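Local coordinates for protein colicin-B (Escherichia coli, PDB 1RH1) that kills Escherichia coli and closely related bacteria by forming a channel that depolarises the cytoplasmic membrane and dissipates cellular energy, at residues K397-E402 / N426-S431; S431-Q436 / W440-L445; E446-V451 / G494-D499. One frame throughout, in Å; residues are numbered along the deposited sequence.

Interaction 1: K397-E402 / N426-S431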
# COMPACT_ATOMS: atom_id res chain seq x y z
N LYS A 397 38.88 -5.11 23.52
CA LYS A 397 39.14 -6.52 23.81
C LYS A 397 38.16 -7.15 24.76
O LYS A 397 37.98 -8.35 24.77
CB LYS A 397 40.49 -6.71 24.42
CG LYS A 397 41.60 -6.31 23.51
CD LYS A 397 42.85 -6.76 24.22
CE LYS A 397 43.85 -7.25 23.19
NZ LYS A 397 43.35 -8.44 22.54
N ALA A 398 37.51 -6.34 25.60
CA ALA A 398 36.53 -6.83 26.54
C ALA A 398 35.09 -6.63 26.08
O ALA A 398 34.14 -7.15 26.68
CB ALA A 398 36.75 -6.13 27.85
N PHE A 399 34.90 -5.88 24.99
CA PHE A 399 33.59 -5.69 24.39
C PHE A 399 32.94 -7.03 24.11
O PHE A 399 33.58 -7.99 23.70
CB PHE A 399 33.81 -4.87 23.13
CG PHE A 399 32.58 -4.60 22.30
CD1 PHE A 399 31.76 -3.52 22.60
CD2 PHE A 399 32.28 -5.43 21.22
CE1 PHE A 399 30.65 -3.27 21.82
CE2 PHE A 399 31.16 -5.18 20.44
CZ PHE A 399 30.34 -4.09 20.74
N ASN A 400 31.66 -7.15 24.41
CA ASN A 400 30.90 -8.36 24.14
C ASN A 400 30.25 -8.14 22.79
O ASN A 400 29.20 -7.53 22.64
CB ASN A 400 29.86 -8.55 25.23
CG ASN A 400 29.04 -9.83 25.17
OD1 ASN A 400 28.44 -10.23 26.16
ND2 ASN A 400 28.97 -10.50 24.04
N ALA A 401 30.95 -8.62 21.77
CA ALA A 401 30.46 -8.59 20.42
C ALA A 401 29.19 -9.40 20.36
O ALA A 401 28.25 -8.92 19.75
CB ALA A 401 31.46 -9.21 19.50
N GLU A 402 29.10 -10.55 21.06
CA GLU A 402 27.93 -11.41 21.01
C GLU A 402 26.66 -10.80 21.51
O GLU A 402 25.60 -11.14 21.00
CB GLU A 402 28.11 -12.68 21.83
CG GLU A 402 29.04 -13.74 21.25
CD GLU A 402 28.44 -14.71 20.24
OE1 GLU A 402 27.21 -14.82 20.11
OE2 GLU A 402 29.23 -15.39 19.59
N ASN A 426 33.90 -8.12 14.04
CA ASN A 426 34.87 -7.60 13.11
C ASN A 426 35.09 -6.13 13.36
O ASN A 426 36.25 -5.74 13.39
CB ASN A 426 34.43 -7.81 11.69
CG ASN A 426 34.47 -9.28 11.33
OD1 ASN A 426 33.51 -9.78 10.77
ND2 ASN A 426 35.55 -10.00 11.63
N ILE A 427 34.05 -5.33 13.63
CA ILE A 427 34.23 -3.91 13.93
C ILE A 427 35.17 -3.74 15.10
O ILE A 427 36.04 -2.88 15.09
CB ILE A 427 32.87 -3.26 14.25
CG1 ILE A 427 31.87 -3.41 13.11
CG2 ILE A 427 33.12 -1.78 14.48
CD1 ILE A 427 32.33 -2.78 11.78
N ARG A 428 35.04 -4.65 16.06
CA ARG A 428 35.87 -4.67 17.25
C ARG A 428 37.33 -4.91 16.91
O ARG A 428 38.14 -4.01 17.11
CB ARG A 428 35.36 -5.73 18.21
CG ARG A 428 36.13 -5.83 19.50
CD ARG A 428 37.03 -7.06 19.58
NE ARG A 428 36.23 -8.27 19.62
CZ ARG A 428 35.55 -8.65 20.70
NH1 ARG A 428 35.61 -7.92 21.81
NH2 ARG A 428 34.75 -9.72 20.64
N GLU A 429 37.68 -6.07 16.34
CA GLU A 429 39.06 -6.38 15.97
C GLU A 429 39.68 -5.33 15.04
O GLU A 429 40.87 -5.03 15.13
CB GLU A 429 39.14 -7.70 15.27
CG GLU A 429 38.74 -8.89 16.09
CD GLU A 429 38.51 -10.16 15.26
OE1 GLU A 429 38.64 -10.13 14.02
OE2 GLU A 429 38.17 -11.18 15.85
N LYS A 430 38.82 -4.78 14.18
CA LYS A 430 39.23 -3.78 13.23
C LYS A 430 39.24 -2.36 13.80
O LYS A 430 39.86 -1.47 13.22
CB LYS A 430 38.33 -3.90 12.01
CG LYS A 430 38.73 -5.18 11.31
CD LYS A 430 37.82 -5.64 10.20
CE LYS A 430 38.47 -6.91 9.66
NZ LYS A 430 37.84 -7.31 8.42
N SER A 431 38.57 -2.07 14.92
CA SER A 431 38.76 -0.79 15.56
C SER A 431 40.05 -0.90 16.35
O SER A 431 40.80 0.07 16.42
CB SER A 431 37.61 -0.47 16.51
OG SER A 431 36.41 -0.15 15.83

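Interaction 2: S431-Q436 / W440-L445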
# COMPACT_ATOMS: atom_id res chain seq x y z
N SER A 431 38.57 -2.07 14.92
CA SER A 431 38.76 -0.79 15.56
C SER A 431 40.05 -0.90 16.35
O SER A 431 40.80 0.07 16.42
CB SER A 431 37.61 -0.47 16.51
OG SER A 431 36.41 -0.15 15.83
N ILE A 432 40.37 -2.09 16.88
CA ILE A 432 41.60 -2.31 17.64
C ILE A 432 42.76 -2.01 16.74
O ILE A 432 43.56 -1.16 17.11
CB ILE A 432 41.65 -3.74 18.14
CG1 ILE A 432 40.61 -3.94 19.22
CG2 ILE A 432 43.01 -4.00 18.74
CD1 ILE A 432 40.46 -5.35 19.82
N GLU A 433 42.85 -2.64 15.57
CA GLU A 433 43.81 -2.23 14.54
C GLU A 433 43.35 -0.85 14.11
O GLU A 433 42.15 -0.60 14.04
CB GLU A 433 43.73 -3.20 13.42
CG GLU A 433 44.54 -2.93 12.17
CD GLU A 433 44.44 -4.06 11.14
OE1 GLU A 433 43.43 -4.79 11.10
OE2 GLU A 433 45.41 -4.20 10.38
N GLY A 434 44.21 0.10 13.81
CA GLY A 434 43.65 1.42 13.59
C GLY A 434 43.99 2.16 14.85
O GLY A 434 44.66 3.19 14.75
N TYR A 435 43.58 1.71 16.05
CA TYR A 435 44.08 2.36 17.25
C TYR A 435 45.50 1.84 17.38
O TYR A 435 46.41 2.63 17.60
CB TYR A 435 43.25 2.02 18.52
CG TYR A 435 41.90 2.75 18.60
CD1 TYR A 435 41.81 4.15 18.59
CD2 TYR A 435 40.73 2.01 18.65
CE1 TYR A 435 40.57 4.80 18.62
CE2 TYR A 435 39.49 2.64 18.69
CZ TYR A 435 39.41 4.03 18.67
OH TYR A 435 38.15 4.62 18.70
N GLN A 436 45.75 0.56 17.12
CA GLN A 436 47.06 -0.07 17.18
C GLN A 436 48.00 0.31 16.04
O GLN A 436 49.19 0.56 16.29
CB GLN A 436 46.92 -1.55 17.16
CG GLN A 436 46.35 -2.10 18.43
CD GLN A 436 47.42 -2.57 19.40
OE1 GLN A 436 48.42 -1.90 19.71
NE2 GLN A 436 47.16 -3.78 19.89
N TRP A 440 42.75 2.47 9.32
CA TRP A 440 41.31 2.30 9.40
C TRP A 440 40.70 1.65 8.16
O TRP A 440 39.49 1.52 8.03
CB TRP A 440 40.67 3.65 9.66
CG TRP A 440 41.14 4.18 11.00
CD1 TRP A 440 42.12 5.12 11.06
CD2 TRP A 440 40.71 3.78 12.23
NE1 TRP A 440 42.35 5.33 12.33
CE2 TRP A 440 41.53 4.55 13.06
CE3 TRP A 440 39.78 2.92 12.79
CZ2 TRP A 440 41.43 4.48 14.44
CZ3 TRP A 440 39.68 2.84 14.17
CH2 TRP A 440 40.50 3.61 15.00
N GLY A 441 41.57 1.22 7.25
CA GLY A 441 41.18 0.53 6.04
C GLY A 441 40.38 -0.73 6.32
O GLY A 441 39.25 -0.81 5.86
N PRO A 442 40.82 -1.73 7.09
CA PRO A 442 40.01 -2.87 7.50
C PRO A 442 38.66 -2.57 8.11
O PRO A 442 37.71 -3.31 7.91
CB PRO A 442 40.92 -3.64 8.42
CG PRO A 442 41.99 -2.63 8.78
CD PRO A 442 42.20 -1.95 7.46
N LEU A 443 38.57 -1.45 8.84
CA LEU A 443 37.32 -1.04 9.43
C LEU A 443 36.38 -0.51 8.38
O LEU A 443 35.23 -0.95 8.36
CB LEU A 443 37.46 0.08 10.45
CG LEU A 443 36.63 0.14 11.73
CD1 LEU A 443 36.37 1.59 12.01
CD2 LEU A 443 35.30 -0.57 11.63
N MET A 444 36.83 0.42 7.54
CA MET A 444 35.93 1.05 6.59
C MET A 444 35.54 0.11 5.47
O MET A 444 34.43 0.14 4.95
CB MET A 444 36.59 2.31 6.04
CG MET A 444 36.96 3.28 7.19
SD MET A 444 35.65 3.65 8.38
CE MET A 444 35.24 5.24 7.78
N LEU A 445 36.42 -0.83 5.19
CA LEU A 445 36.23 -1.82 4.15
C LEU A 445 35.23 -2.90 4.53
O LEU A 445 34.49 -3.40 3.70
CB LEU A 445 37.61 -2.39 3.84
CG LEU A 445 37.98 -3.14 2.57
CD1 LEU A 445 37.55 -2.38 1.33
CD2 LEU A 445 39.50 -3.38 2.61

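Interaction 3: E446-V451 / G494-D499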
# COMPACT_ATOMS: atom_id res chain seq x y z
N GLU A 446 35.19 -3.28 5.79
CA GLU A 446 34.25 -4.26 6.31
C GLU A 446 32.84 -3.70 6.20
O GLU A 446 31.91 -4.47 5.94
CB GLU A 446 34.62 -4.56 7.76
CG GLU A 446 33.75 -5.49 8.61
CD GLU A 446 33.68 -6.95 8.21
OE1 GLU A 446 32.62 -7.54 8.41
OE2 GLU A 446 34.68 -7.51 7.72
N VAL A 447 32.68 -2.37 6.37
CA VAL A 447 31.35 -1.75 6.35
C VAL A 447 30.83 -1.78 4.93
O VAL A 447 29.67 -2.13 4.70
CB VAL A 447 31.41 -0.28 6.85
CG1 VAL A 447 29.99 0.20 7.05
CG2 VAL A 447 32.16 -0.15 8.16
N GLU A 448 31.71 -1.46 3.97
CA GLU A 448 31.36 -1.56 2.56
C GLU A 448 31.03 -2.99 2.18
O GLU A 448 30.02 -3.21 1.51
CB GLU A 448 32.51 -1.04 1.72
CG GLU A 448 32.71 0.47 1.95
CD GLU A 448 31.72 1.49 1.34
OE1 GLU A 448 31.99 2.68 1.47
OE2 GLU A 448 30.70 1.13 0.73
N SER A 449 31.80 -3.98 2.67
CA SER A 449 31.52 -5.39 2.46
C SER A 449 30.09 -5.73 2.77
O SER A 449 29.45 -6.43 1.98
CB SER A 449 32.31 -6.29 3.36
OG SER A 449 33.70 -6.10 3.19
N TRP A 450 29.55 -5.19 3.88
CA TRP A 450 28.18 -5.46 4.29
C TRP A 450 27.18 -5.01 3.27
O TRP A 450 26.23 -5.76 3.04
CB TRP A 450 27.79 -4.75 5.56
CG TRP A 450 28.59 -5.12 6.77
CD1 TRP A 450 29.27 -6.30 6.91
CD2 TRP A 450 28.69 -4.33 7.87
NE1 TRP A 450 29.80 -6.27 8.11
CE2 TRP A 450 29.48 -5.11 8.71
CE3 TRP A 450 28.21 -3.09 8.25
CZ2 TRP A 450 29.81 -4.63 9.97
CZ3 TRP A 450 28.55 -2.62 9.51
CH2 TRP A 450 29.34 -3.39 10.36
N VAL A 451 27.42 -3.82 2.69
CA VAL A 451 26.53 -3.30 1.67
C VAL A 451 26.65 -4.17 0.42
O VAL A 451 25.66 -4.77 -0.01
CB VAL A 451 26.88 -1.84 1.33
CG1 VAL A 451 25.85 -1.33 0.38
CG2 VAL A 451 26.82 -0.93 2.53
N GLY A 494 30.71 9.91 10.32
CA GLY A 494 30.62 11.10 9.48
C GLY A 494 30.94 10.83 8.02
O GLY A 494 30.12 11.11 7.13
N ALA A 495 32.13 10.24 7.83
CA ALA A 495 32.69 9.89 6.53
C ALA A 495 31.81 9.05 5.60
O ALA A 495 31.99 9.12 4.39
CB ALA A 495 33.99 9.14 6.74
N PHE A 496 30.88 8.24 6.11
CA PHE A 496 29.96 7.46 5.30
C PHE A 496 28.74 8.26 4.93
O PHE A 496 27.88 7.78 4.18
CB PHE A 496 29.49 6.18 6.06
CG PHE A 496 30.52 5.06 6.03
CD1 PHE A 496 31.21 4.71 7.19
CD2 PHE A 496 30.82 4.42 4.81
CE1 PHE A 496 32.20 3.73 7.12
CE2 PHE A 496 31.81 3.44 4.76
CZ PHE A 496 32.50 3.10 5.91
N ILE A 497 28.63 9.48 5.46
CA ILE A 497 27.43 10.28 5.24
C ILE A 497 27.81 11.53 4.49
O ILE A 497 27.26 11.85 3.43
CB ILE A 497 26.74 10.69 6.58
CG1 ILE A 497 26.54 9.53 7.54
CG2 ILE A 497 25.38 11.25 6.22
CD1 ILE A 497 25.84 9.87 8.84
N ASP A 498 28.80 12.22 5.03
CA ASP A 498 29.16 13.48 4.44
C ASP A 498 30.55 13.91 4.81
O ASP A 498 31.02 13.57 5.89
CB ASP A 498 28.16 14.49 4.92
CG ASP A 498 27.88 15.60 3.93
OD1 ASP A 498 26.70 15.80 3.65
OD2 ASP A 498 28.82 16.24 3.44
N ASP A 499 31.20 14.67 3.94
CA ASP A 499 32.52 15.20 4.25
C ASP A 499 32.36 16.45 5.10
O ASP A 499 33.32 16.83 5.78
CB ASP A 499 33.29 15.53 2.96
CG ASP A 499 34.71 16.05 3.16
OD1 ASP A 499 35.59 15.29 3.56
OD2 ASP A 499 34.93 17.24 2.92

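Interaction 1: K397-E402 / N426-S431
Ala-401 and Arg-428 bring the two backbones nearest, their CA atoms 7.4 Å apart, where the turn between helix 386-398 and helix 401-406 runs past the flank of helix 420-435. Arg-428 does nearly all the bridging. Its CG stands anti to the backbone N (chi1 -179°), which sends the chain off the helix toward the turn, and bends at chi2 and chi3 bring the guanidinium round to the backbone of Phe-399. There Arg-428 NH1 donates to Phe-399 O at 2.8 Å; the N-H...O angle of 148° is moderately bent, and the donor is tilted from the carbonyl plane. NH1 also bonds Trp-396 O, so one nitrogen of a helical side chain ties down two carbonyls about the end of helix 386-398, within the all-helical pore-forming domain of the colicin. The Phe-399 ring stands almost upright to the guanidinium, the planes 85° apart: CD2 lies over a guanidinium face, while Arg-428 NH1 sits by the ring's edge, 3.8 Å from Phe-399 CB. The other terminal nitrogen, Arg-428 NH2, rests 3.5 Å from Ala-401 CB, at the start of the next helix. Phe-399 reaches on to Thr-467 and Ala-471 of helix 457-472.

Interaction 2: S431-Q436 / W440-L445
Trp-440 packs its indole against Gly-434 and Tyr-435 in a buried, largely apolar contact between consecutive helices of the pore-forming domain, at the short connection where helix 420-435 gives way to helix 441-452. Trp-440 is the N-cap residue of the second helix, and its ring folds back against the end of the first. With CG anti to its own carbonyl carbon (chi1 -63°), the six-membered ring comes to lie against the glycine: Gly-434 CA sits 3.8 Å from the centroid of the Trp-440 six-membered ring and only 10° off the normal, a CH-pi contact over the middle of the face. Gly-434 has no side chain, and the main chain there can therefore settle directly on the indole; its positive phi also suits a glycine. The outer end of the same ring points at Tyr-435. Trp-440 CH2 stands over the centre of the Tyr-435 face, a T-shaped pair with the six-membered ring and tyrosine centroids 5.0 Å apart and planes at 89°. Tyr-435 and Trp-440 both go on to meet Val-488 of helix 479-495, which places the aromatic pair in the interior of the bundle.

Glu-433 runs out extended and crosses Pro-442 at about a right angle, Glu-433 OE1 lying 3.5 Å from Pro-442 CG. Nearby, Leu-443 brings CG to 4.1 Å from Ser-431 OG, a hydroxyl already bonded to Ile-427 O in its own helix. Backbone CH, ring faces and ring edge thus carry the join, so these two segments probably fit together by shape, while polar bonds such as that of Thr-437 OG1 with Gly-434 N involve the connection.

Interaction 3: E446-V451 / G494-D499
Phe-496 reaches from the C-terminal end of helix 479-495 toward helix 441-452 and meets two successive residues there in different ways, Val-447 with a face and Glu-448 with an edge. The backbones stay well apart, 9.4 Å between the CA atoms of Val-447 and Phe-496, so the ring spans the gap. Its far end does the touching: Phe-496 CZ lies 3.7 Å from Val-447 CB, and both valine methyls are close, Val-447 CG1 sitting 4.0 Å above the Phe-496 ring plane but displaced toward the rim. The two side chains meet at a slant, the branch point of Val-447 set against the ring's far end.

Glu-448 approaches the ring edge and runs past the phenylalanine in the opposite direction. A bend at chi2 (-74°) turns its carboxylate back toward the ring, where Glu-448 OE1 lies in the ring plane, 3.4 Å from Phe-496 CE2. The carboxylate plane is inclined to the ring by 59°. An oxygen set at the edge faces the slightly positive CH rim, a placement that is probably mildly favourable for a buried acid.

Phe-496 belongs to a predicted transmembrane helix of the pore-forming domain, packed in this soluble form against helix 441-452. Ile-363, before helix 366-376, touches both Glu-448 and Phe-496, and its neighbour Arg-364 is hydrogen-bonded to the Phe-496 backbone. Tyr-366 of that helix packs on Glu-448, and Val-447 also meets Phe-464 of helix 457-472.

Overall arrangement
All three contacts lie in the pore-forming domain, linked through two consecutive helices: helix 420-435 serves interactions 1 and 2, which share Ser-431, and helix 441-452 serves interactions 2 and 3. Interaction 1 is at the surface and relies on a charged side chain hydrogen-bonded to a backbone carbonyl oxygen. The other two are buried, and aromatic rings carry them: in interaction 2 an indole with glycine over its face and tyrosine at its edge, in interaction 3 a phenylalanine with valine over its face and a carboxylate at its edge. Met-444 joins these last two, Met-444 CE lying 3.5 Å from Phe-496 CE1. Interactions 1 and 3 meet through Ile-427 against Trp-450 and a long, weak ion pair between Lys-430 and Glu-446.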